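Local structure of dihydropteroate synthase (Xanthomonas albilineans, 6Q62) at residues V76-E79 / L80-I84; E88-V91 / A92-L96. The protein probably catalyses the condensation of para-aminobenzoate with 6-hydroxymethyl-7,8-dihydropterin diphosphate to give 7,8-dihydropteroate, the precursor of the folates. All blocks are in the same frame, centred on the assembly; numbering follows the deposited sequence.

Contact 1. Residues V76-E79 / L80-I84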
loop_
_atom_site.group_PDB
_atom_site.type_symbol
_atom_site.label_atom_id
_atom_site.label_comp_id
_atom_site.label_asym_id
_atom_site.label_seq_id
_atom_site.Cartn_x
_atom_site.Cartn_y
_atom_site.Cartn_z
ATOM N N VAL A 76 -8.500 34.591 13.267
ATOM C CA VAL A 76 -8.608 33.841 14.505
ATOM C C VAL A 76 -10.065 33.576 14.926
ATOM O O VAL A 76 -10.378 32.455 15.293
ATOM C CB VAL A 76 -7.737 34.442 15.646
ATOM C CG1 VAL A 76 -8.108 35.890 16.000
ATOM C CG2 VAL A 76 -7.738 33.546 16.868
ATOM N N GLU A 77 -10.957 34.589 14.867
ATOM C CA GLU A 77 -12.333 34.395 15.314
ATOM C C GLU A 77 -13.051 33.331 14.483
ATOM O O GLU A 77 -13.784 32.506 15.042
ATOM C CB GLU A 77 -13.104 35.729 15.205
ATOM C CG GLU A 77 -14.396 35.754 15.969
ATOM C CD GLU A 77 -15.150 37.026 15.647
ATOM O OE1 GLU A 77 -15.128 37.953 16.487
ATOM O OE2 GLU A 77 -15.730 37.114 14.539
ATOM N N GLU A 78 -12.809 33.330 13.158
ATOM C CA GLU A 78 -13.392 32.323 12.262
ATOM C C GLU A 78 -12.779 30.921 12.544
ATOM O O GLU A 78 -13.496 29.924 12.529
ATOM C CB GLU A 78 -13.178 32.722 10.787
ATOM C CG GLU A 78 -13.809 31.767 9.770
ATOM C CD GLU A 78 -15.285 31.433 9.934
ATOM O OE1 GLU A 78 -16.053 32.299 10.417
ATOM O OE2 GLU A 78 -15.674 30.298 9.571
ATOM N N GLU A 79 -11.457 30.854 12.788
ATOM C CA GLU A 79 -10.789 29.585 13.077
ATOM C C GLU A 79 -11.380 28.992 14.376
ATOM O O GLU A 79 -11.677 27.791 14.405
ATOM C CB GLU A 79 -9.281 29.808 13.218
ATOM C CG GLU A 79 -8.498 28.505 13.297
ATOM C CD GLU A 79 -7.000 28.709 13.369
ATOM O OE1 GLU A 79 -6.576 29.886 13.389
ATOM O OE2 GLU A 79 -6.251 27.703 13.432
ATOM N N LEU A 80 -11.635 29.847 15.405
ATOM C CA LEU A 80 -12.243 29.366 16.654
ATOM C C LEU A 80 -13.654 28.866 16.426
ATOM O O LEU A 80 -14.047 27.831 16.969
ATOM C CB LEU A 80 -12.254 30.490 17.713
ATOM C CG LEU A 80 -10.888 30.893 18.269
ATOM C CD1 LEU A 80 -11.002 32.224 19.070
ATOM C CD2 LEU A 80 -10.318 29.770 19.155
ATOM N N ARG A 81 -14.434 29.604 15.610
ATOM C CA ARG A 81 -15.828 29.256 15.269
ATOM C C ARG A 81 -15.886 27.872 14.603
ATOM O O ARG A 81 -16.856 27.151 14.765
ATOM C CB ARG A 81 -16.385 30.338 14.319
ATOM C CG ARG A 81 -17.870 30.386 14.076
ATOM C CD ARG A 81 -18.160 31.668 13.299
ATOM N NE ARG A 81 -18.062 32.806 14.202
ATOM C CZ ARG A 81 -17.343 33.906 14.009
ATOM N NH1 ARG A 81 -16.677 34.089 12.873
ATOM N NH2 ARG A 81 -17.340 34.862 14.919
ATOM N N ARG A 82 -14.838 27.510 13.867
ATOM C CA ARG A 82 -14.761 26.206 13.221
ATOM C C ARG A 82 -14.301 25.106 14.154
ATOM O O ARG A 82 -14.983 24.103 14.265
ATOM C CB ARG A 82 -13.803 26.272 12.035
ATOM C CG ARG A 82 -14.334 27.157 10.916
ATOM C CD ARG A 82 -13.244 27.450 9.917
ATOM N NE ARG A 82 -13.762 28.315 8.851
ATOM C CZ ARG A 82 -13.112 28.586 7.724
ATOM N NH1 ARG A 82 -11.932 28.029 7.478
ATOM N NH2 ARG A 82 -13.655 29.383 6.816
ATOM N N VAL A 83 -13.113 25.261 14.791
ATOM C CA VAL A 83 -12.511 24.138 15.513
ATOM C C VAL A 83 -13.106 23.909 16.896
ATOM O O VAL A 83 -13.196 22.750 17.295
ATOM C CB VAL A 83 -10.953 24.164 15.559
ATOM C CG1 VAL A 83 -10.374 24.231 14.149
ATOM C CG2 VAL A 83 -10.385 25.309 16.417
ATOM N N ILE A 84 -13.488 24.964 17.644
ATOM C CA ILE A 84 -13.939 24.712 19.036
ATOM C C ILE A 84 -15.197 23.852 19.119
ATOM O O ILE A 84 -15.188 22.881 19.884
ATOM C CB ILE A 84 -14.062 26.032 19.856
ATOM C CG1 ILE A 84 -12.722 26.808 19.866
ATOM C CG2 ILE A 84 -14.634 25.769 21.289
ATOM C CD1 ILE A 84 -11.504 26.001 20.399
#
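R81 NH2 meets E77 OE2 at 2.8 Å in a salt bridge that is almost straight (176°). The oxygen lies in the guanidinium plane of R81, yet it is approached from above its own carboxylate plane. The two planes stand 71° apart. E77 O sits over the face of the same guanidinium. The second acid is E78, whose two oxygens serve two arginines. OE2 offers its anti lone pair to R82 NE at 2.8 Å, while OE1, met on its anti side and somewhat out of the carboxylate plane, receives R81 NH1 at 3.1 Å. The bend in this glutamate at chi2 (53°) turns its carboxylate into the space between the two guanidinium groups. The four charges form one network that fixes the rotation of R81 and probably balances charge along the first two turns. The buried E79 looks elsewhere: its OE1 forms a salt bridge with K104 and its OE2 a hydrogen bond with T102. On the apolar flank V76 and L80 run side by side, CG2 to CD1 4.2 Å. These first turns open helix 76-93; V76, E79, L80 and V83 rest on helix 105-114, the next helix round the barrel, and R82 NH1 reaches G64 O beyond strand 59-63.

Contact 2. Residues E88-V91 / A92-L96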
loop_
_atom_site.group_PDB
_atom_site.type_symbol
_atom_site.label_atom_id
_atom_site.label_comp_id
_atom_site.label_asym_id
_atom_site.label_seq_id
_atom_site.Cartn_x
_atom_site.Cartn_y
_atom_site.Cartn_z
ATOM N N GLU A 88 -15.302 20.161 20.971
ATOM C CA GLU A 88 -16.243 19.917 22.090
ATOM C C GLU A 88 -17.103 18.674 21.820
ATOM O O GLU A 88 -17.276 17.822 22.693
ATOM C CB GLU A 88 -17.136 21.151 22.337
ATOM C CG GLU A 88 -16.353 22.338 22.886
ATOM C CD GLU A 88 -17.120 23.631 23.065
ATOM O OE1 GLU A 88 -18.120 23.835 22.345
ATOM O OE2 GLU A 88 -16.703 24.458 23.906
ATOM N N ARG A 89 -17.581 18.536 20.583
ATOM C CA ARG A 89 -18.412 17.385 20.211
ATOM C C ARG A 89 -17.605 16.095 20.114
ATOM O O ARG A 89 -18.039 15.068 20.638
ATOM C CB ARG A 89 -19.179 17.669 18.916
ATOM C CG ARG A 89 -20.379 18.588 19.133
ATOM C CD ARG A 89 -20.640 19.474 17.928
ATOM N NE ARG A 89 -21.857 20.292 18.077
ATOM C CZ ARG A 89 -21.917 21.479 18.680
ATOM N NH1 ARG A 89 -20.829 22.021 19.207
ATOM N NH2 ARG A 89 -23.069 22.129 18.765
ATOM N N LEU A 90 -16.419 16.140 19.474
ATOM C CA LEU A 90 -15.586 14.940 19.345
ATOM C C LEU A 90 -15.006 14.443 20.679
ATOM O O LEU A 90 -14.877 13.236 20.858
ATOM C CB LEU A 90 -14.471 15.118 18.286
ATOM C CG LEU A 90 -14.923 15.157 16.820
ATOM C CD1 LEU A 90 -13.752 15.475 15.911
ATOM C CD2 LEU A 90 -15.591 13.821 16.373
ATOM N N VAL A 91 -14.678 15.343 21.614
ATOM C CA VAL A 91 -14.148 14.913 22.919
ATOM C C VAL A 91 -15.236 14.131 23.701
ATOM O O VAL A 91 -14.916 13.155 24.385
ATOM C CB VAL A 91 -13.488 16.073 23.715
ATOM C CG1 VAL A 91 -14.514 17.055 24.280
ATOM C CG2 VAL A 91 -12.569 15.534 24.813
ATOM N N ALA A 92 -16.501 14.507 23.511
ATOM C CA ALA A 92 -17.644 13.853 24.156
ATOM C C ALA A 92 -18.049 12.543 23.441
ATOM O O ALA A 92 -18.659 11.662 24.065
ATOM C CB ALA A 92 -18.825 14.800 24.173
ATOM N N GLN A 93 -17.762 12.425 22.124
ATOM C CA GLN A 93 -18.237 11.285 21.333
ATOM C C GLN A 93 -17.166 10.287 20.881
ATOM O O GLN A 93 -17.494 9.307 20.214
ATOM C CB GLN A 93 -19.030 11.804 20.131
ATOM C CG GLN A 93 -20.264 12.602 20.563
ATOM C CD GLN A 93 -21.001 13.186 19.409
ATOM O OE1 GLN A 93 -21.465 12.461 18.546
ATOM N NE2 GLN A 93 -21.139 14.505 19.388
ATOM N N THR A 94 -15.896 10.522 21.238
ATOM C CA THR A 94 -14.816 9.596 20.932
ATOM C C THR A 94 -13.957 9.441 22.171
ATOM O O THR A 94 -13.970 10.298 23.059
ATOM C CB THR A 94 -13.927 10.045 19.729
ATOM O OG1 THR A 94 -13.005 11.016 20.196
ATOM C CG2 THR A 94 -14.704 10.570 18.540
ATOM N N ALA A 95 -13.155 8.362 22.187
ATOM C CA ALA A 95 -12.207 8.063 23.251
ATOM C C ALA A 95 -10.793 8.401 22.778
ATOM O O ALA A 95 -9.831 8.212 23.526
ATOM C CB ALA A 95 -12.303 6.579 23.608
ATOM N N LEU A 96 -10.656 8.898 21.528
ATOM C CA LEU A 96 -9.355 9.159 20.934
ATOM C C LEU A 96 -8.695 10.435 21.378
ATOM O O LEU A 96 -9.367 11.441 21.465
ATOM C CB LEU A 96 -9.506 9.252 19.374
ATOM C CG LEU A 96 -9.948 7.986 18.665
ATOM C CD1 LEU A 96 -9.891 8.194 17.129
ATOM C CD2 LEU A 96 -9.066 6.761 19.085
#
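T94 folds back over the last turn of the helix onto L90. Its CB lies 3.5 Å from L90 O, and there the side chain divides. The hydroxyl branch, set between the backbone N and the carbonyl carbon (chi1 80°), donates from OG1 to L90 O at 3.0 Å, coming from above the carbonyl plane rather than along a lone pair. The methyl branch, CG2, passes the same oxygen and ends 4.0 Å from L90 CD2, so the apolar end of the threonine meets the leucine that faces the sheet. L90 O is also approached by two backbone amides, T94 N at 2.9 Å and Q93 N at 3.3 Å, both weak by their angles; the hydroxyl therefore supplements backbone bonding that is fading at the helix end. OG1 in turn receives a long, weak bond from L96 N. On the side facing helix 41-54 the Q93 amide packs beside the aliphatic start of R89, NE2 3.8 Å from R89 CB, while the R89 guanidinium leads away from it. L90 packs on strands 59-63 and 98-101, and R13 hydrogen-bonds to V91 O and L96 O. T94, the first residue to leave helical geometry, thus bonds through its hydroxyl to a last-turn carbonyl, where the beta-alpha-beta crossover of the TIM barrel turns toward strand 98-101.

Both contacts belong to helix 76-93, contact 1 at its start and contact 2 at its end, with centres about 18 Å apart; they come in series along the chain and make no direct contact with each other. The helix forms the crossover between the parallel strands 59-63 and 98-101 of the TIM barrel, lying between helices 41-54 and 105-114. Contact 1 is at the end of the barrel where 6-chloroguanine binds: the E79 side chain is about 11 Å from that ligand. Contact 2 lies at the opposite end of the helix, where the chain turns back into strand 98-101, whose last residue, D101, lines the 6-chloroguanine pocket.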